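Local structure of putative SAM-dependent O-methyltranferase (Podospora anserina, 4YMH) at residues K65-L70 / E137-F142; I69-C74 / I94-Y99. The protein binds S-adenosylmethionine and its product S-adenosylhomocysteine and probably transfers methyl groups to hydroxyl oxygens of an acceptor. All blocks are in the same frame, centred on the assembly; numbering follows the deposited sequence.

Contact 1 of 2, residues K65-L70 / E137-F142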
ATOM      1  N   LYS A  65     -11.994  -8.947  -0.686  1.00 18.72           N
ATOM      2  CA  LYS A  65     -13.123  -9.730  -1.186  1.00 21.51           C
ATOM      3  C   LYS A  65     -14.201  -8.872  -1.868  1.00 20.25           C
ATOM      4  O   LYS A  65     -15.364  -8.912  -1.483  1.00 24.52           O
ATOM      5  CB  LYS A  65     -13.728 -10.553  -0.036  1.00 27.95           C
ATOM      6  CG  LYS A  65     -12.788 -11.675   0.427  1.00 29.30           C
ATOM      7  CD  LYS A  65     -13.257 -12.400   1.674  1.00 36.27           C
ATOM      8  CE  LYS A  65     -12.775 -11.687   2.934  1.00 43.71           C
ATOM      9  NZ  LYS A  65     -11.283 -11.581   3.054  1.00 44.80           N
ATOM     10  N   PRO A  66     -13.823  -8.107  -2.910  1.00 20.83           N
ATOM     11  CA  PRO A  66     -14.832  -7.308  -3.616  1.00 20.58           C
ATOM     12  C   PRO A  66     -15.890  -8.166  -4.330  1.00 25.94           C
ATOM     13  O   PRO A  66     -15.565  -9.236  -4.854  1.00 26.95           O
ATOM     14  CB  PRO A  66     -13.999  -6.522  -4.631  1.00 21.23           C
ATOM     15  CG  PRO A  66     -12.837  -7.397  -4.899  1.00 23.21           C
ATOM     16  CD  PRO A  66     -12.506  -8.029  -3.571  1.00 23.93           C
ATOM     17  N   LYS A  67     -17.142  -7.711  -4.329  1.00 22.06           N
ATOM     18  CA  LYS A  67     -18.221  -8.416  -5.023  1.00 25.63           C
ATOM     19  C   LYS A  67     -18.149  -8.195  -6.535  1.00 30.01           C
ATOM     20  O   LYS A  67     -18.426  -9.098  -7.320  1.00 31.53           O
ATOM     21  CB  LYS A  67     -19.588  -7.967  -4.495  1.00 28.83           C
ATOM     22  CG  LYS A  67     -19.892  -8.452  -3.080  1.00 36.85           C
ATOM     23  CD  LYS A  67     -21.331  -8.137  -2.650  1.00 42.84           C
ATOM     24  CE  LYS A  67     -21.520  -6.655  -2.375  1.00 47.74           C
ATOM     25  NZ  LYS A  67     -20.520  -6.145  -1.381  1.00 47.88           N
ATOM     26  N   ARG A  68     -17.790  -6.979  -6.932  1.00 24.95           N
ATOM     27  CA  ARG A  68     -17.629  -6.619  -8.339  1.00 21.40           C
ATOM     28  C   ARG A  68     -16.382  -5.759  -8.454  1.00 23.53           C
ATOM     29  O   ARG A  68     -16.123  -4.942  -7.566  1.00 23.14           O
ATOM     30  CB  ARG A  68     -18.841  -5.844  -8.871  1.00 25.33           C
ATOM     31  CG  ARG A  68     -20.189  -6.545  -8.769  1.00 33.09           C
ATOM     32  CD  ARG A  68     -21.299  -5.642  -9.310  1.00 33.42           C
ATOM     33  NE  ARG A  68     -21.220  -5.469 -10.760  1.00 34.04           N
ATOM     34  CZ  ARG A  68     -21.619  -4.382 -11.415  1.00 34.62           C
ATOM     35  NH1 ARG A  68     -22.100  -3.334 -10.756  1.00 33.77           N
ATOM     36  NH2 ARG A  68     -21.520  -4.336 -12.733  1.00 34.93           N
ATOM     37  N   ILE A  69     -15.620  -5.931  -9.536  1.00 19.95           N
ATOM     38  CA  ILE A  69     -14.415  -5.137  -9.772  1.00 19.20           C
ATOM     39  C   ILE A  69     -14.564  -4.419 -11.110  1.00 22.49           C
ATOM     40  O   ILE A  69     -15.005  -5.013 -12.091  1.00 21.67           O
ATOM     41  CB  ILE A  69     -13.130  -6.013  -9.785  1.00 20.52           C
ATOM     42  CG1 ILE A  69     -12.842  -6.575  -8.391  1.00 24.67           C
ATOM     43  CG2 ILE A  69     -11.913  -5.211 -10.291  1.00 21.19           C
ATOM     44  CD1 ILE A  69     -11.667  -7.555  -8.329  1.00 22.98           C
ATOM     45  N   LEU A  70     -14.225  -3.139 -11.137  1.00 19.54           N
ATOM     46  CA  LEU A  70     -14.177  -2.395 -12.396  1.00 20.94           C
ATOM     47  C   LEU A  70     -12.741  -2.012 -12.689  1.00 24.28           C
ATOM     48  O   LEU A  70     -12.001  -1.642 -11.783  1.00 22.54           O
ATOM     49  CB  LEU A  70     -15.044  -1.140 -12.342  1.00 21.22           C
ATOM     50  CG  LEU A  70     -14.852  -0.174 -13.529  1.00 21.04           C
ATOM     51  CD1 LEU A  70     -15.301  -0.815 -14.850  1.00 23.40           C
ATOM     52  CD2 LEU A  70     -15.567   1.140 -13.294  1.00 24.91           C
ATOM     53  N   GLU A 137     -22.825  -0.829  -8.530  1.00 30.06           N
ATOM     54  CA  GLU A 137     -21.648  -0.310  -7.864  1.00 30.99           C
ATOM     55  C   GLU A 137     -20.528  -1.340  -7.824  1.00 32.65           C
ATOM     56  O   GLU A 137     -20.759  -2.549  -7.956  1.00 31.58           O
ATOM     57  CB  GLU A 137     -22.000   0.145  -6.446  1.00 34.88           C
ATOM     58  CG  GLU A 137     -22.540  -0.976  -5.579  1.00 37.89           C
ATOM     59  CD  GLU A 137     -23.008  -0.497  -4.215  1.00 43.30           C
ATOM     60  OE1 GLU A 137     -23.223   0.725  -4.054  1.00 39.96           O
ATOM     61  OE2 GLU A 137     -23.168  -1.350  -3.310  1.00 43.46           O
ATOM     62  N   PHE A 138     -19.315  -0.844  -7.635  1.00 22.98           N
ATOM     63  CA  PHE A 138     -18.144  -1.697  -7.574  1.00 28.88           C
ATOM     64  C   PHE A 138     -17.428  -1.507  -6.234  1.00 28.73           C
ATOM     65  O   PHE A 138     -17.374  -0.393  -5.712  1.00 27.46           O
ATOM     66  CB  PHE A 138     -17.206  -1.392  -8.749  1.00 21.00           C
ATOM     67  CG  PHE A 138     -17.813  -1.667 -10.104  1.00 24.54           C
ATOM     68  CD1 PHE A 138     -18.497  -0.675 -10.792  1.00 23.97           C
ATOM     69  CD2 PHE A 138     -17.699  -2.919 -10.691  1.00 24.14           C
ATOM     70  CE1 PHE A 138     -19.055  -0.925 -12.037  1.00 26.16           C
ATOM     71  CE2 PHE A 138     -18.259  -3.177 -11.939  1.00 24.43           C
ATOM     72  CZ  PHE A 138     -18.935  -2.180 -12.610  1.00 28.83           C
ATOM     73  N   ASP A 139     -16.894  -2.599  -5.689  1.00 23.04           N
ATOM     74  CA  ASP A 139     -16.167  -2.580  -4.422  1.00 21.63           C
ATOM     75  C   ASP A 139     -14.704  -2.248  -4.642  1.00 20.82           C
ATOM     76  O   ASP A 139     -14.012  -1.819  -3.722  1.00 19.20           O
ATOM     77  CB  ASP A 139     -16.262  -3.928  -3.704  1.00 25.71           C
ATOM     78  CG  ASP A 139     -17.641  -4.231  -3.192  1.00 32.58           C
ATOM     79  OD1 ASP A 139     -18.427  -3.286  -2.978  1.00 35.96           O
ATOM     80  OD2 ASP A 139     -17.930  -5.428  -2.981  1.00 35.22           O
ATOM     81  N   LEU A 140     -14.219  -2.476  -5.860  1.00 21.83           N
ATOM     82  CA  LEU A 140     -12.845  -2.116  -6.191  1.00 22.66           C
ATOM     83  C   LEU A 140     -12.808  -1.605  -7.607  1.00 19.82           C
ATOM     84  O   LEU A 140     -13.349  -2.236  -8.525  1.00 18.06           O
ATOM     85  CB  LEU A 140     -11.888  -3.300  -6.013  1.00 25.83           C
ATOM     86  CG  LEU A 140     -10.392  -2.983  -6.154  1.00 27.94           C
ATOM     87  CD1 LEU A 140      -9.563  -3.936  -5.317  1.00 29.54           C
ATOM     88  CD2 LEU A 140      -9.907  -3.017  -7.620  1.00 27.04           C
ATOM     89  N   ILE A 141     -12.188  -0.442  -7.776  1.00 19.52           N
ATOM     90  CA  ILE A 141     -12.050   0.160  -9.089  1.00 18.16           C
ATOM     91  C   ILE A 141     -10.580   0.474  -9.362  1.00 18.42           C
ATOM     92  O   ILE A 141      -9.941   1.165  -8.590  1.00 18.19           O
ATOM     93  CB  ILE A 141     -12.896   1.455  -9.198  1.00 16.61           C
ATOM     94  CG1 ILE A 141     -14.361   1.146  -8.844  1.00 20.93           C
ATOM     95  CG2 ILE A 141     -12.775   2.040 -10.597  1.00 18.55           C
ATOM     96  CD1 ILE A 141     -15.310   2.323  -8.964  1.00 24.91           C
ATOM     97  N   PHE A 142     -10.046  -0.066 -10.447  1.00 16.77           N
ATOM     98  CA  PHE A 142      -8.653   0.120 -10.832  1.00 19.83           C
ATOM     99  C   PHE A 142      -8.576   1.051 -12.040  1.00 20.72           C
ATOM    100  O   PHE A 142      -9.010   0.672 -13.123  1.00 22.73           O
ATOM    101  CB  PHE A 142      -8.026  -1.247 -11.151  1.00 23.28           C
ATOM    102  CG  PHE A 142      -6.539  -1.209 -11.442  1.00 24.91           C
ATOM    103  CD1 PHE A 142      -5.651  -0.599 -10.559  1.00 24.66           C
ATOM    104  CD2 PHE A 142      -6.030  -1.850 -12.568  1.00 23.03           C
ATOM    105  CE1 PHE A 142      -4.276  -0.592 -10.812  1.00 19.59           C
ATOM    106  CE2 PHE A 142      -4.663  -1.855 -12.833  1.00 19.04           C
ATOM    107  CZ  PHE A 142      -3.782  -1.217 -11.952  1.00 13.24           C
TER
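Pro66 rests its CB against CB of Asp139 at 3.6 Å, where the chain leaves the turn after helix 51-64 and comes alongside residues 137-142. At Lys67 the same aspartate is gripped twice through a single oxygen. The backbone N of Lys67 meets OD2 of Asp139 from the anti side and somewhat out of the carboxylate plane, at 2.8 Å and nearly straight (N-H...O 173°), while Lys67 NZ, curled back by bends at chi3 and chi4, forms a salt bridge to the syn lone pair of that oxygen. The other oxygen, OD1, is held by Ser164. Arg68 lays its guanidinium obliquely over one face of the Phe138 ring as an off-centre cation-pi contact, the two planes 31° apart and Arg68 CZ 4.1 Å from the ring centroid. NH1 bonds weakly to O of Glu137 and also to O of Glu135, while NE makes a salt bridge with Glu93. Arg68 O accepts Asp139 N at 3.1 Å, and from Ile69 on the strands pair in parallel: Leu70 N bonds to O of Leu140 at 2.9 Å, and Phe142 N to O of Leu70 at 2.8 Å. Ile69 lies beside Leu140, CG2 to CD2. Leu70 sets its CB squarely over the opposite face of Phe138, 3.6 Å from the ring centroid. With the ring gone, as with an alanine at Phe138, the guanidinium would probably lose its aromatic partner and a gap would open beside Leu70. In this Rossmann-like sheet helix 78-86 packs through Trp83 on Ile69 and Leu140, whereas Leu70 and Phe138 also touch Val95 of strand 93-98.

Contact 2 of 2, residues I69-C74 / I94-Y99; sequences ILEIGC and IVTLEY. With SAH (S-adenosyl-L-homocysteine), chain E.
Glu71 and Thr96 both turn their reaching groups away from their own backbone N, Glu71 CG at chi1 154° and Thr96 OG1 at chi1 178°, which sets the two side chains alongside each other on one face of the sheet. There Thr96 OG1 donates to OE1 of Glu71 at 2.8 Å, from the anti side and somewhat out of the carboxylate plane; OE2 is taken by Ser79. The pair belongs to the first beta-alpha-beta unit of the class I methyltransferase fold, strand 68-72, helix 78-86 and strand 93-98. Its parallel strands are laced by a regular ladder, Val95 N to Ile69 O, Glu71 N to Val95 O and Leu97 N to Glu71 O, which Gly73 N extends to O of Leu97. On the reverse face CD1 of Leu70 reaches over to CG1 of Val95 at 3.7 Å and also meets CG of Leu97, beneath helix 127-133. Beyond the ladder the strand ends open into the cofactor site. Gly73 turns there with a positive phi of 102°; a CB would jam against the preceding carbonyl and crowd the ribose O4', and its own O accepts the amino N of S-adenosylhomocysteine at 2.9 Å. Tyr99 lays one ring face over the adenine, its CD2 3.2 Å from SAH C4. Glu98, bent at chi2, carries its carboxylate to the ribose, as the acidic residue ending the second strand commonly does in this fold. Its OE1 takes SAH O3' at 3.0 Å, besides Tyr75 N and, weakly, Cys74 N, while OE2 accepts SAH O2' at 2.9 Å.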
ATOM      1  N   ILE A  69     -15.620  -5.931  -9.536  1.00 19.95           N
ATOM      2  CA  ILE A  69     -14.415  -5.137  -9.772  1.00 19.20           C
ATOM      3  C   ILE A  69     -14.564  -4.419 -11.110  1.00 22.49           C
ATOM      4  O   ILE A  69     -15.005  -5.013 -12.091  1.00 21.67           O
ATOM      5  CB  ILE A  69     -13.130  -6.013  -9.785  1.00 20.52           C
ATOM      6  CG1 ILE A  69     -12.842  -6.575  -8.391  1.00 24.67           C
ATOM      7  CG2 ILE A  69     -11.913  -5.211 -10.291  1.00 21.19           C
ATOM      8  CD1 ILE A  69     -11.667  -7.555  -8.329  1.00 22.98           C
ATOM      9  N   LEU A  70     -14.225  -3.139 -11.137  1.00 19.54           N
ATOM     10  CA  LEU A  70     -14.177  -2.395 -12.396  1.00 20.94           C
ATOM     11  C   LEU A  70     -12.741  -2.012 -12.689  1.00 24.28           C
ATOM     12  O   LEU A  70     -12.001  -1.642 -11.783  1.00 22.54           O
ATOM     13  CB  LEU A  70     -15.044  -1.140 -12.342  1.00 21.22           C
ATOM     14  CG  LEU A  70     -14.852  -0.174 -13.529  1.00 21.04           C
ATOM     15  CD1 LEU A  70     -15.301  -0.815 -14.850  1.00 23.40           C
ATOM     16  CD2 LEU A  70     -15.567   1.140 -13.294  1.00 24.91           C
ATOM     17  N   GLU A  71     -12.351  -2.107 -13.953  1.00 21.63           N
ATOM     18  CA  GLU A  71     -11.012  -1.742 -14.380  1.00 24.99           C
ATOM     19  C   GLU A  71     -11.086  -0.848 -15.616  1.00 23.72           C
ATOM     20  O   GLU A  71     -11.821  -1.134 -16.557  1.00 24.68           O
ATOM     21  CB  GLU A  71     -10.208  -3.010 -14.656  1.00 33.44           C
ATOM     22  CG  GLU A  71      -9.094  -2.863 -15.642  1.00 38.12           C
ATOM     23  CD  GLU A  71      -8.277  -4.125 -15.760  1.00 35.21           C
ATOM     24  OE1 GLU A  71      -8.274  -4.741 -16.854  1.00 36.95           O
ATOM     25  OE2 GLU A  71      -7.634  -4.494 -14.757  1.00 31.48           O
ATOM     26  N   ILE A  72     -10.353   0.256 -15.605  1.00 23.99           N
ATOM     27  CA  ILE A  72     -10.345   1.149 -16.752  1.00 21.72           C
ATOM     28  C   ILE A  72      -8.955   1.060 -17.372  1.00 25.72           C
ATOM     29  O   ILE A  72      -7.966   1.448 -16.741  1.00 24.06           O
ATOM     30  CB  ILE A  72     -10.696   2.598 -16.359  1.00 25.87           C
ATOM     31  CG1 ILE A  72     -11.972   2.630 -15.509  1.00 23.93           C
ATOM     32  CG2 ILE A  72     -10.866   3.459 -17.603  1.00 28.55           C
ATOM     33  CD1 ILE A  72     -12.416   4.038 -15.092  1.00 25.03           C
ATOM     34  N   GLY A  73      -8.885   0.507 -18.588  1.00 27.81           N
ATOM     35  CA  GLY A  73      -7.627   0.297 -19.287  1.00 25.59           C
ATOM     36  C   GLY A  73      -7.207  -1.161 -19.199  1.00 27.04           C
ATOM     37  O   GLY A  73      -6.544  -1.572 -18.251  1.00 28.13           O
ATOM     38  N   CYS A  74      -7.589  -1.954 -20.199  1.00 24.02           N
ATOM     39  CA  CYS A  74      -7.360  -3.401 -20.150  1.00 25.14           C
ATOM     40  C   CYS A  74      -5.980  -3.798 -20.685  1.00 27.49           C
ATOM     41  O   CYS A  74      -5.358  -4.727 -20.159  1.00 25.77           O
ATOM     42  CB  CYS A  74      -8.453  -4.127 -20.940  1.00 26.76           C
ATOM     43  SG  CYS A  74      -8.404  -5.929 -20.808  1.00 29.84           S
ATOM     44  N   ILE A  94     -16.067  -9.028 -13.080  1.00 29.88           N
ATOM     45  CA  ILE A  94     -14.978  -8.130 -13.418  1.00 26.41           C
ATOM     46  C   ILE A  94     -15.320  -7.449 -14.727  1.00 28.05           C
ATOM     47  O   ILE A  94     -15.527  -8.109 -15.735  1.00 28.81           O
ATOM     48  CB  ILE A  94     -13.658  -8.885 -13.523  1.00 26.39           C
ATOM     49  CG1 ILE A  94     -13.344  -9.514 -12.167  1.00 27.66           C
ATOM     50  CG2 ILE A  94     -12.534  -7.955 -13.952  1.00 23.12           C
ATOM     51  CD1 ILE A  94     -12.438 -10.668 -12.250  1.00 30.70           C
ATOM     52  N   VAL A  95     -15.439  -6.127 -14.685  1.00 27.09           N
ATOM     53  CA  VAL A  95     -15.743  -5.342 -15.867  1.00 23.44           C
ATOM     54  C   VAL A  95     -14.477  -4.591 -16.241  1.00 25.96           C
ATOM     55  O   VAL A  95     -13.861  -3.940 -15.399  1.00 26.30           O
ATOM     56  CB  VAL A  95     -16.902  -4.349 -15.620  1.00 25.02           C
ATOM     57  CG1 VAL A  95     -17.097  -3.428 -16.831  1.00 26.38           C
ATOM     58  CG2 VAL A  95     -18.180  -5.103 -15.277  1.00 25.57           C
ATOM     59  N   THR A  96     -14.051  -4.705 -17.487  1.00 20.65           N
ATOM     60  CA  THR A  96     -12.852  -3.993 -17.868  1.00 21.88           C
ATOM     61  C   THR A  96     -13.106  -3.206 -19.146  1.00 26.28           C
ATOM     62  O   THR A  96     -13.750  -3.699 -20.082  1.00 28.11           O
ATOM     63  CB  THR A  96     -11.644  -4.958 -18.000  1.00 26.72           C
ATOM     64  OG1 THR A  96     -10.487  -4.225 -18.422  1.00 26.20           O
ATOM     65  CG2 THR A  96     -11.935  -6.099 -18.970  1.00 28.78           C
ATOM     66  N   LEU A  97     -12.646  -1.954 -19.158  1.00 29.98           N
ATOM     67  CA  LEU A  97     -12.934  -1.040 -20.261  1.00 27.93           C
ATOM     68  C   LEU A  97     -11.712  -0.820 -21.142  1.00 32.67           C
ATOM     69  O   LEU A  97     -10.621  -0.582 -20.625  1.00 27.16           O
ATOM     70  CB  LEU A  97     -13.418   0.311 -19.730  1.00 26.11           C
ATOM     71  CG  LEU A  97     -14.599   0.306 -18.765  1.00 29.95           C
ATOM     72  CD1 LEU A  97     -14.979   1.734 -18.428  1.00 28.65           C
ATOM     73  CD2 LEU A  97     -15.785  -0.441 -19.378  1.00 29.19           C
ATOM     74  N   GLU A  98     -11.888  -0.868 -22.463  1.00 29.36           N
ATOM     75  CA  GLU A  98     -10.734  -0.695 -23.351  1.00 28.84           C
ATOM     76  C   GLU A  98     -11.142  -0.079 -24.684  1.00 30.37           C
ATOM     77  O   GLU A  98     -12.201  -0.416 -25.211  1.00 33.70           O
ATOM     78  CB  GLU A  98     -10.038  -2.047 -23.579  1.00 28.46           C
ATOM     79  CG  GLU A  98      -8.925  -2.018 -24.623  1.00 30.36           C
ATOM     80  CD  GLU A  98      -7.763  -1.100 -24.246  1.00 32.59           C
ATOM     81  OE1 GLU A  98      -7.259  -1.199 -23.102  1.00 33.43           O
ATOM     82  OE2 GLU A  98      -7.344  -0.279 -25.101  1.00 32.25           O
ATOM     83  N   TYR A  99     -10.313   0.759 -25.268  1.00 30.55           N
ATOM     84  CA  TYR A  99     -10.654   1.358 -26.560  1.00 35.82           C
ATOM     85  C   TYR A  99      -9.827   0.952 -27.757  1.00 35.57           C
ATOM     86  O   TYR A  99     -10.227   1.143 -28.852  1.00 38.31           O
ATOM     87  CB  TYR A  99     -10.733   2.879 -26.469  1.00 45.24           C
ATOM     88  CG  TYR A  99      -9.456   3.618 -26.659  1.00 58.14           C
ATOM     89  CD1 TYR A  99      -9.439   4.840 -27.302  1.00 68.60           C
ATOM     90  CD2 TYR A  99      -8.276   3.142 -26.160  1.00 60.86           C
ATOM     91  CE1 TYR A  99      -8.274   5.552 -27.435  1.00 75.87           C
ATOM     92  CE2 TYR A  99      -7.105   3.835 -26.309  1.00 66.39           C
ATOM     93  CZ  TYR A  99      -7.101   5.033 -26.943  1.00 74.85           C
ATOM     94  OH  TYR A  99      -5.929   5.747 -27.091  1.00 80.00           O
TER
HETATM   95  N   SAH E1001      -4.075  -2.387 -16.880  1.00 31.95           N
HETATM   96  CA  SAH E1001      -3.098  -2.951 -17.769  1.00 35.69           C
HETATM   97  CB  SAH E1001      -2.380  -1.870 -18.572  1.00 32.83           C
HETATM   98  CG  SAH E1001      -3.220  -0.705 -19.085  1.00 29.14           C
HETATM   99  SD  SAH E1001      -2.270   0.337 -20.129  1.00 31.51           S
HETATM  100  C   SAH E1001      -2.071  -3.750 -17.014  1.00 35.76           C
HETATM  101  O   SAH E1001      -1.419  -4.588 -17.590  1.00 30.25           O
HETATM  102  OXT SAH E1001      -1.906  -3.530 -15.823  1.00 36.11           O
HETATM  103  C5' SAH E1001      -3.525   1.488 -20.514  1.00 30.17           C
HETATM  104  C4' SAH E1001      -4.590   0.970 -21.468  1.00 30.11           C
HETATM  105  O4' SAH E1001      -5.644   1.910 -21.550  1.00 33.68           O
HETATM  106  C3' SAH E1001      -4.082   0.804 -22.880  1.00 32.92           C
HETATM  107  O3' SAH E1001      -4.345  -0.493 -23.360  1.00 33.00           O
HETATM  108  C2' SAH E1001      -4.849   1.824 -23.681  1.00 31.31           C
HETATM  109  O2' SAH E1001      -5.075   1.443 -25.001  1.00 28.94           O
HETATM  110  C1' SAH E1001      -6.106   2.029 -22.872  1.00 32.84           C
HETATM  111  N9  SAH E1001      -6.722   3.350 -23.062  1.00 33.36           N
HETATM  112  C8  SAH E1001      -6.117   4.511 -23.234  1.00 32.96           C
HETATM  113  N7  SAH E1001      -6.997   5.488 -23.363  1.00 28.91           N
HETATM  114  C5  SAH E1001      -8.190   4.955 -23.266  1.00 30.80           C
HETATM  115  C6  SAH E1001      -9.571   5.433 -23.301  1.00 30.09           C
HETATM  116  N6  SAH E1001      -9.790   6.716 -23.483  1.00 32.24           N
HETATM  117  N1  SAH E1001     -10.562   4.561 -23.143  1.00 29.65           N
HETATM  118  C2  SAH E1001     -10.301   3.274 -22.947  1.00 29.99           C
HETATM  119  N3  SAH E1001      -9.084   2.765 -22.895  1.00 28.46           N
HETATM  120  C4  SAH E1001      -8.009   3.546 -23.046  1.00 31.11           C

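In the fold
From the N terminus, helices lead up to strand 68-72, which both contacts use. Contact 2 closes the shorter excursion, through helix 78-86 and back into strand 93-98. Contact 1 closes the longer one, in which the chain continues through helix 101-114, strand 120-124 and helix 127-133 before returning as strand 138-143. The short loop is therefore nested inside the long one, and strand 68-72 is flanked by both returning strands, with Ile69 and Leu70 common to the two contacts. Their centres lie 11 Å apart: contact 1 sits toward the start of the strands, contact 2 extends to the cofactor end, and a probable hydrogen bond from Ile72 N to O of Phe142 joins them.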